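Side-chain contact in BAT-2 beta-lactamase (Bacillus atrophaeus, PDB 6W5G), which hydrolyses the beta-lactam ring of antibiotics as a class D serine beta-lactamase, an activity associated with antibiotic resistance: residues Ile159-Phe162 with Trp163-Ser166. Residues are numbered along the deposited sequence; the frame is centred on the assembly and turned at random.
Sequences IDQF and WLQS
Phe-162 and Trp-163 form a T-shaped aromatic pair at the centre of a type I beta turn, Gln-161 to Leu-164, in the loop between helices 138-147 and 172-184. The edge of the indole is directed at the phenyl face, with planes at 80° and the centroid of its six-membered ring 5.0 Å from that of Phe-162. Trp-163 CE3 stands over the middle of the phenyl ring, 3.7 Å from Phe-162 CZ. Both residues place CG between backbone N and carbonyl carbon (chi1 63° and 65°), which turns the phenyl face toward the indole edge although the two are neighbours in sequence. Farther along the same edge, Trp-163 CZ3 lies 3.5 Å from Ile-159 O, near the indole plane.

The turn is closed by Leu-164 N, which donates to Gln-161 O at 3.0 Å. Ser-166 CB packs against this same oxygen at 3.2 Å. Two waters extend the closure: one donates to both Gln-161 OE1 and Leu-164 O, and the other donates to Phe-162 O while accepting from Ser-166 N. Just before the turn, Asp-160 OD2 forms a salt bridge with Arg-134 NH1, and Asp-160 O takes a hydrogen bond from Gln-130 NE2, tying the loop to helix 126-136.

Phe-78 meets both aromatic rings, and Trp-163 NE1 hydrogen-bonds OQ2 of the carboxylated lysine at position 79. Such a tryptophan, held by its loop against the carbamate, is characteristic of the class D beta-lactamase active site, where it is thought to stabilise the modified lysine.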
loop_
_atom_site.group_PDB
_atom_site.type_symbol
_atom_site.label_atom_id
_atom_site.label_comp_id
_atom_site.label_asym_id
_atom_site.label_seq_id
_atom_site.Cartn_x
_atom_site.Cartn_y
_atom_site.Cartn_z
ATOM N N ILE A 159 -11.375 -4.561 -15.488
ATOM C CA ILE A 159 -11.046 -3.195 -15.069
ATOM C C ILE A 159 -11.306 -2.950 -13.584
ATOM O O ILE A 159 -10.591 -2.165 -12.947
ATOM C CB ILE A 159 -11.768 -2.163 -15.963
ATOM C CG1 ILE A 159 -11.295 -0.732 -15.662
ATOM C CG2 ILE A 159 -13.285 -2.267 -15.803
ATOM C CD1 ILE A 159 -9.799 -0.518 -15.834
ATOM N N ASP A 160 -12.323 -3.587 -13.009
ATOM C CA ASP A 160 -12.628 -3.398 -11.595
ATOM C C ASP A 160 -12.345 -4.637 -10.750
ATOM O O ASP A 160 -12.831 -4.738 -9.616
ATOM C CB ASP A 160 -14.052 -2.866 -11.397
ATOM C CG ASP A 160 -15.115 -3.786 -11.956
ATOM O OD1 ASP A 160 -14.813 -4.948 -12.282
ATOM O OD2 ASP A 160 -16.273 -3.328 -12.074
ATOM N N GLN A 161 -11.538 -5.571 -11.265
ATOM C CA GLN A 161 -11.227 -6.799 -10.546
ATOM C C GLN A 161 -9.743 -7.130 -10.504
ATOM O O GLN A 161 -9.352 -7.984 -9.701
ATOM C CB GLN A 161 -11.944 -8.006 -11.183
ATOM C CG GLN A 161 -13.455 -8.036 -10.971
ATOM C CD GLN A 161 -13.876 -8.159 -9.512
ATOM O OE1 GLN A 161 -13.146 -8.697 -8.677
ATOM N NE2 GLN A 161 -15.075 -7.673 -9.205
ATOM N N PHE A 162 -8.910 -6.495 -11.340
ATOM C CA PHE A 162 -7.595 -7.060 -11.645
ATOM C C PHE A 162 -6.635 -7.063 -10.462
ATOM O O PHE A 162 -5.646 -7.808 -10.497
ATOM C CB PHE A 162 -6.964 -6.360 -12.860
ATOM C CG PHE A 162 -6.684 -4.895 -12.648
ATOM C CD1 PHE A 162 -5.590 -4.484 -11.898
ATOM C CD2 PHE A 162 -7.521 -3.928 -13.191
ATOM C CE1 PHE A 162 -5.333 -3.143 -11.694
ATOM C CE2 PHE A 162 -7.263 -2.585 -13.002
ATOM C CZ PHE A 162 -6.171 -2.188 -12.253
ATOM N N TRP A 163 -6.879 -6.249 -9.435
ATOM C CA TRP A 163 -6.006 -6.223 -8.267
ATOM C C TRP A 163 -6.477 -7.131 -7.137
ATOM O O TRP A 163 -5.794 -7.218 -6.105
ATOM C CB TRP A 163 -5.830 -4.785 -7.758
ATOM C CG TRP A 163 -7.090 -4.142 -7.227
ATOM C CD1 TRP A 163 -7.499 -4.098 -5.922
ATOM C CD2 TRP A 163 -8.082 -3.422 -7.982
ATOM N NE1 TRP A 163 -8.687 -3.416 -5.824
ATOM C CE2 TRP A 163 -9.063 -2.983 -7.068
ATOM C CE3 TRP A 163 -8.231 -3.106 -9.340
ATOM C CZ2 TRP A 163 -10.182 -2.244 -7.466
ATOM C CZ3 TRP A 163 -9.341 -2.370 -9.734
ATOM C CH2 TRP A 163 -10.304 -1.954 -8.799
ATOM N N LEU A 164 -7.610 -7.808 -7.305
ATOM C CA LEU A 164 -8.250 -8.589 -6.246
ATOM C C LEU A 164 -8.078 -10.080 -6.540
ATOM O O LEU A 164 -8.932 -10.702 -7.184
ATOM C CB LEU A 164 -9.721 -8.214 -6.137
ATOM C CG LEU A 164 -9.961 -6.750 -5.760
ATOM C CD1 LEU A 164 -11.394 -6.348 -6.095
ATOM C CD2 LEU A 164 -9.641 -6.503 -4.287
ATOM N N GLN A 165 -6.976 -10.646 -6.042
ATOM C CA GLN A 165 -6.630 -12.062 -6.229
ATOM C C GLN A 165 -6.860 -12.494 -7.677
ATOM O O GLN A 165 -7.517 -13.494 -7.978
ATOM C CB GLN A 165 -7.281 -12.982 -5.171
ATOM C CG GLN A 165 -8.814 -13.062 -5.168
ATOM C CD GLN A 165 -9.502 -11.992 -4.331
ATOM O OE1 GLN A 165 -8.870 -11.262 -3.571
ATOM N NE2 GLN A 165 -10.819 -11.905 -4.473
ATOM N N SER A 166 -6.297 -11.700 -8.587
ATOM C CA SER A 166 -6.644 -11.778 -9.997
ATOM C C SER A 166 -5.372 -11.739 -10.844
ATOM O O SER A 166 -4.369 -12.371 -10.489
ATOM C CB SER A 166 -7.632 -10.648 -10.326
ATOM O OG SER A 166 -8.118 -10.691 -11.653
HETATM O O HOH W 1 -11.293 -10.844 -8.520
HETATM O O HOH W 2 -4.525 -9.388 -8.599
#